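Local coordinates for ferritin like protein (Caulobacter vibrioides, PDB 3HL1), which is of unknown function but, as a ferritin-like protein classed as metal-binding, probably binds metal within a helical bundle, at residues A[35-49]-A[236-250]. Numbering follows the deposited sequence.
Sequences SIKDPTTVPYRLIQA and RFDFIRRMPNWPGVY
In this ferritin-like helical fold, segment 42-49, the start of helix 42-67, runs nearly antiparallel (158°) to segment 236-242, the end of helix 233-242. The Leu46 and Ile240 side chains lie alongside each other, pointing opposite ways, and the CD1 methyl of Leu46 touches both CD2 of Phe239 (3.7 Å) and CG1 of Ile240. The extended Arg236 sends NH1 to the carbonyl O of Leu46 in a weak bond, while its NE is held by the carbonyl of Trp231. Pro43, which suits the first turn because no helical carbonyl there needs its missing N-H, sets CG 3.6 Å from CE of the selenomethionine Met243. Pro247 packs its ring against Ile36, Thr41 and Pro43, with CG 3.6 Å from CG2 of Ile36. Beyond it the backbones join: Tyr250 N donates to Ser35 O (2.8 Å), and Lys37 N to Gly248 O (3.0 Å, 171°). With CG anti to its carbonyl carbon (chi1 -67°), Lys37 lays that methylene over the Tyr250 ring, 3.8 Å from the centroid, a CH-pi contact that leaves the phenol OH to meet a water bound to Lys37 O. Apolar helix packing thus passes into a single beta bridge, Ile36 with Val249, in a ferritin-like helical bundle.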
# COMPACT_ATOMS: atom_id res chain seq x y z
N SER A 35 1.07 3.34 -17.16
CA SER A 35 0.53 2.76 -18.41
C SER A 35 -0.36 3.70 -19.19
O SER A 35 -0.49 3.53 -20.39
CB SER A 35 -0.24 1.45 -18.21
OG SER A 35 -1.56 1.71 -17.75
N ILE A 36 -0.95 4.69 -18.52
CA ILE A 36 -1.88 5.59 -19.11
C ILE A 36 -1.08 6.63 -19.88
O ILE A 36 -0.31 7.37 -19.30
CB ILE A 36 -2.77 6.29 -18.10
CG1 ILE A 36 -3.51 5.22 -17.27
CG2 ILE A 36 -3.78 7.19 -18.83
CD1 ILE A 36 -4.23 5.74 -15.97
N LYS A 37 -1.29 6.67 -21.19
CA LYS A 37 -0.46 7.51 -22.04
C LYS A 37 -0.62 9.00 -21.74
O LYS A 37 0.37 9.75 -21.71
CB LYS A 37 -0.76 7.24 -23.52
CG LYS A 37 -0.37 5.88 -24.02
CD LYS A 37 -0.61 5.76 -25.55
CE LYS A 37 -0.27 4.38 -26.09
NZ LYS A 37 -0.39 4.33 -27.60
N ASP A 38 -1.86 9.42 -21.54
CA ASP A 38 -2.19 10.81 -21.30
C ASP A 38 -2.37 11.15 -19.80
O ASP A 38 -3.38 10.82 -19.19
CB ASP A 38 -3.40 11.21 -22.15
CG ASP A 38 -3.78 12.68 -22.01
OD1 ASP A 38 -3.08 13.44 -21.32
OD2 ASP A 38 -4.80 13.05 -22.63
N PRO A 39 -1.38 11.85 -19.22
CA PRO A 39 -1.43 12.16 -17.80
C PRO A 39 -2.50 13.14 -17.37
O PRO A 39 -2.77 13.27 -16.18
CB PRO A 39 -0.04 12.75 -17.50
CG PRO A 39 0.80 12.42 -18.66
CD PRO A 39 -0.14 12.37 -19.83
N THR A 40 -3.13 13.83 -18.32
CA THR A 40 -4.18 14.77 -17.96
C THR A 40 -5.53 14.08 -17.76
O THR A 40 -6.53 14.74 -17.36
CB THR A 40 -4.35 15.88 -19.05
OG1 THR A 40 -4.84 15.28 -20.24
CG2 THR A 40 -3.01 16.59 -19.37
N THR A 41 -5.62 12.77 -18.05
CA THR A 41 -6.92 12.12 -18.00
C THR A 41 -7.38 11.90 -16.55
O THR A 41 -6.57 11.87 -15.61
CB THR A 41 -6.92 10.78 -18.77
OG1 THR A 41 -5.89 9.92 -18.25
CG2 THR A 41 -6.68 10.99 -20.26
N VAL A 42 -8.69 11.75 -16.37
CA VAL A 42 -9.23 11.62 -15.02
C VAL A 42 -8.64 10.39 -14.29
O VAL A 42 -8.30 10.50 -13.13
CB VAL A 42 -10.80 11.64 -14.98
CG1 VAL A 42 -11.31 11.16 -13.62
CG2 VAL A 42 -11.34 13.05 -15.32
N PRO A 43 -8.53 9.22 -14.96
CA PRO A 43 -8.08 8.04 -14.21
C PRO A 43 -6.64 8.18 -13.79
O PRO A 43 -6.24 7.74 -12.71
CB PRO A 43 -8.25 6.89 -15.21
CG PRO A 43 -9.18 7.43 -16.26
CD PRO A 43 -8.81 8.85 -16.36
N TYR A 44 -5.85 8.86 -14.60
CA TYR A 44 -4.46 9.13 -14.22
C TYR A 44 -4.36 9.98 -12.96
O TYR A 44 -3.66 9.63 -12.04
CB TYR A 44 -3.72 9.81 -15.34
CG TYR A 44 -2.24 9.92 -15.12
CD1 TYR A 44 -1.70 10.93 -14.32
CD2 TYR A 44 -1.38 9.06 -15.76
CE1 TYR A 44 -0.32 11.05 -14.14
CE2 TYR A 44 -0.02 9.20 -15.62
CZ TYR A 44 0.50 10.17 -14.79
OH TYR A 44 1.85 10.28 -14.67
N ARG A 45 -5.09 11.09 -12.91
CA ARG A 45 -5.03 11.97 -11.74
C ARG A 45 -5.67 11.32 -10.49
O ARG A 45 -5.22 11.55 -9.37
CB ARG A 45 -5.62 13.34 -12.08
CG ARG A 45 -4.63 14.21 -12.95
CD ARG A 45 -5.23 14.73 -14.27
NE ARG A 45 -5.58 16.16 -14.30
CZ ARG A 45 -4.78 17.16 -14.71
NH1 ARG A 45 -3.52 16.95 -15.11
NH2 ARG A 45 -5.24 18.40 -14.70
N LEU A 46 -6.70 10.50 -10.68
CA LEU A 46 -7.28 9.76 -9.55
C LEU A 46 -6.29 8.78 -8.95
O LEU A 46 -6.16 8.70 -7.74
CB LEU A 46 -8.55 9.01 -9.94
CG LEU A 46 -9.81 9.85 -10.28
CD1 LEU A 46 -10.99 8.89 -10.64
CD2 LEU A 46 -10.16 10.81 -9.11
N ILE A 47 -5.61 8.03 -9.81
CA ILE A 47 -4.64 7.02 -9.36
C ILE A 47 -3.38 7.61 -8.72
O ILE A 47 -2.87 7.10 -7.71
CB ILE A 47 -4.29 6.04 -10.50
CG1 ILE A 47 -5.53 5.23 -10.85
CG2 ILE A 47 -3.14 5.06 -10.08
CD1 ILE A 47 -5.40 4.35 -12.16
N GLN A 48 -2.86 8.66 -9.33
CA GLN A 48 -1.72 9.37 -8.81
C GLN A 48 -1.94 9.83 -7.38
O GLN A 48 -1.10 9.59 -6.51
CB GLN A 48 -1.41 10.53 -9.73
CG GLN A 48 -0.18 11.28 -9.36
CD GLN A 48 0.01 12.45 -10.31
OE1 GLN A 48 1.04 12.55 -10.95
NE2 GLN A 48 -1.01 13.27 -10.46
N ALA A 49 -3.07 10.45 -7.10
CA ALA A 49 -3.35 10.94 -5.76
C ALA A 49 -3.42 9.75 -4.79
O ALA A 49 -2.87 9.81 -3.68
CB ALA A 49 -4.65 11.79 -5.73
N ARG A 236 -13.17 6.07 -5.78
CA ARG A 236 -12.36 6.50 -6.93
C ARG A 236 -12.23 5.41 -7.99
O ARG A 236 -12.41 5.64 -9.18
CB ARG A 236 -10.92 6.81 -6.49
CG ARG A 236 -10.69 8.07 -5.73
CD ARG A 236 -9.20 8.08 -5.35
NE ARG A 236 -8.90 9.06 -4.32
CZ ARG A 236 -8.28 10.21 -4.52
NH1 ARG A 236 -7.84 10.56 -5.73
NH2 ARG A 236 -8.07 11.02 -3.49
N PHE A 237 -11.84 4.21 -7.53
CA PHE A 237 -11.55 3.08 -8.40
C PHE A 237 -12.81 2.48 -8.98
O PHE A 237 -12.81 2.09 -10.13
CB PHE A 237 -10.69 2.00 -7.69
CG PHE A 237 -9.33 2.52 -7.17
CD1 PHE A 237 -8.70 3.63 -7.75
CD2 PHE A 237 -8.67 1.88 -6.10
CE1 PHE A 237 -7.47 4.09 -7.27
CE2 PHE A 237 -7.46 2.34 -5.62
CZ PHE A 237 -6.85 3.44 -6.20
N ASP A 238 -13.89 2.43 -8.20
CA ASP A 238 -15.19 2.00 -8.72
C ASP A 238 -15.68 2.97 -9.80
O ASP A 238 -16.26 2.57 -10.79
CB ASP A 238 -16.17 1.86 -7.57
CG ASP A 238 -17.48 1.20 -7.99
OD1 ASP A 238 -17.45 0.11 -8.59
OD2 ASP A 238 -18.53 1.82 -7.71
N PHE A 239 -15.40 4.25 -9.62
CA PHE A 239 -15.70 5.25 -10.64
C PHE A 239 -15.01 4.93 -11.96
O PHE A 239 -15.64 4.91 -13.01
CB PHE A 239 -15.29 6.64 -10.15
CG PHE A 239 -15.45 7.71 -11.18
CD1 PHE A 239 -16.69 8.37 -11.32
CD2 PHE A 239 -14.39 8.10 -11.97
CE1 PHE A 239 -16.86 9.39 -12.28
CE2 PHE A 239 -14.55 9.12 -12.93
CZ PHE A 239 -15.79 9.77 -13.07
N ILE A 240 -13.71 4.64 -11.90
CA ILE A 240 -12.94 4.32 -13.09
C ILE A 240 -13.49 3.05 -13.71
O ILE A 240 -13.65 2.98 -14.93
CB ILE A 240 -11.41 4.16 -12.78
CG1 ILE A 240 -10.81 5.50 -12.35
CG2 ILE A 240 -10.67 3.61 -14.00
CD1 ILE A 240 -9.44 5.38 -11.64
N ARG A 241 -13.80 2.06 -12.88
CA ARG A 241 -14.32 0.77 -13.36
C ARG A 241 -15.58 0.94 -14.22
O ARG A 241 -15.78 0.19 -15.18
CB ARG A 241 -14.63 -0.17 -12.19
CG ARG A 241 -14.96 -1.61 -12.58
CD ARG A 241 -15.28 -2.39 -11.30
NE ARG A 241 -16.49 -1.86 -10.63
CZ ARG A 241 -17.75 -2.31 -10.78
NH1 ARG A 241 -18.02 -3.35 -11.58
NH2 ARG A 241 -18.76 -1.75 -10.12
N ARG A 242 -16.39 1.93 -13.85
CA ARG A 242 -17.68 2.24 -14.50
C ARG A 242 -17.63 3.18 -15.70
O ARG A 242 -18.63 3.31 -16.37
CB ARG A 242 -18.64 2.84 -13.48
CG ARG A 242 -19.00 1.90 -12.35
CD ARG A 242 -19.75 2.67 -11.25
NE ARG A 242 -20.07 1.83 -10.10
CZ ARG A 242 -21.06 0.94 -10.07
NH1 ARG A 242 -21.87 0.76 -11.11
NH2 ARG A 242 -21.26 0.22 -8.97
N MSE A 243 -16.50 3.80 -15.99
CA MSE A 243 -16.42 4.75 -17.11
C MSE A 243 -16.67 4.12 -18.46
O MSE A 243 -16.23 2.99 -18.71
CB MSE A 243 -15.05 5.38 -17.19
CG MSE A 243 -14.73 6.27 -16.03
SE MSE A 243 -12.87 6.92 -16.19
CE MSE A 243 -12.07 5.53 -17.23
N PRO A 244 -17.36 4.86 -19.36
CA PRO A 244 -17.52 4.37 -20.74
C PRO A 244 -16.23 4.40 -21.59
O PRO A 244 -16.01 3.51 -22.41
CB PRO A 244 -18.58 5.31 -21.35
CG PRO A 244 -18.83 6.38 -20.35
CD PRO A 244 -18.05 6.14 -19.12
N ASN A 245 -15.38 5.41 -21.39
CA ASN A 245 -14.24 5.60 -22.30
C ASN A 245 -12.89 5.67 -21.59
O ASN A 245 -12.50 6.72 -21.07
CB ASN A 245 -14.44 6.85 -23.14
CG ASN A 245 -15.72 6.81 -23.95
OD1 ASN A 245 -15.83 6.05 -24.93
ND2 ASN A 245 -16.72 7.59 -23.51
N TRP A 246 -12.17 4.55 -21.59
CA TRP A 246 -10.88 4.49 -20.88
C TRP A 246 -9.81 5.07 -21.75
O TRP A 246 -9.87 4.92 -22.96
CB TRP A 246 -10.54 3.07 -20.50
CG TRP A 246 -11.45 2.55 -19.43
CD1 TRP A 246 -12.73 2.98 -19.13
CD2 TRP A 246 -11.19 1.45 -18.58
NE1 TRP A 246 -13.25 2.22 -18.11
CE2 TRP A 246 -12.32 1.27 -17.75
CE3 TRP A 246 -10.11 0.58 -18.43
CZ2 TRP A 246 -12.40 0.27 -16.80
CZ3 TRP A 246 -10.18 -0.39 -17.47
CH2 TRP A 246 -11.32 -0.55 -16.68
N PRO A 247 -8.82 5.75 -21.14
CA PRO A 247 -7.78 6.37 -21.95
C PRO A 247 -6.87 5.30 -22.57
O PRO A 247 -6.79 4.17 -22.07
CB PRO A 247 -7.00 7.22 -20.93
CG PRO A 247 -7.22 6.52 -19.61
CD PRO A 247 -8.63 5.99 -19.70
N GLY A 248 -6.14 5.70 -23.61
CA GLY A 248 -5.17 4.80 -24.25
C GLY A 248 -4.04 4.45 -23.29
O GLY A 248 -3.65 5.28 -22.46
N VAL A 249 -3.59 3.20 -23.37
CA VAL A 249 -2.51 2.71 -22.53
C VAL A 249 -1.37 2.15 -23.38
O VAL A 249 -1.56 1.70 -24.53
CB VAL A 249 -2.99 1.62 -21.55
CG1 VAL A 249 -4.17 2.18 -20.69
CG2 VAL A 249 -3.38 0.36 -22.30
N TYR A 250 -0.16 2.21 -22.82
CA TYR A 250 0.95 1.57 -23.43
C TYR A 250 0.73 0.08 -23.41
O TYR A 250 0.04 -0.48 -22.57
CB TYR A 250 2.26 1.87 -22.71
CG TYR A 250 2.65 3.29 -22.76
CD1 TYR A 250 3.16 3.85 -23.93
CD2 TYR A 250 2.48 4.11 -21.64
CE1 TYR A 250 3.52 5.21 -23.99
CE2 TYR A 250 2.81 5.45 -21.70
CZ TYR A 250 3.32 6.00 -22.89
OH TYR A 250 3.66 7.34 -22.89
O HOH W 1 2.77 8.90 -20.95
O HOH W 2 -4.00 7.88 -22.42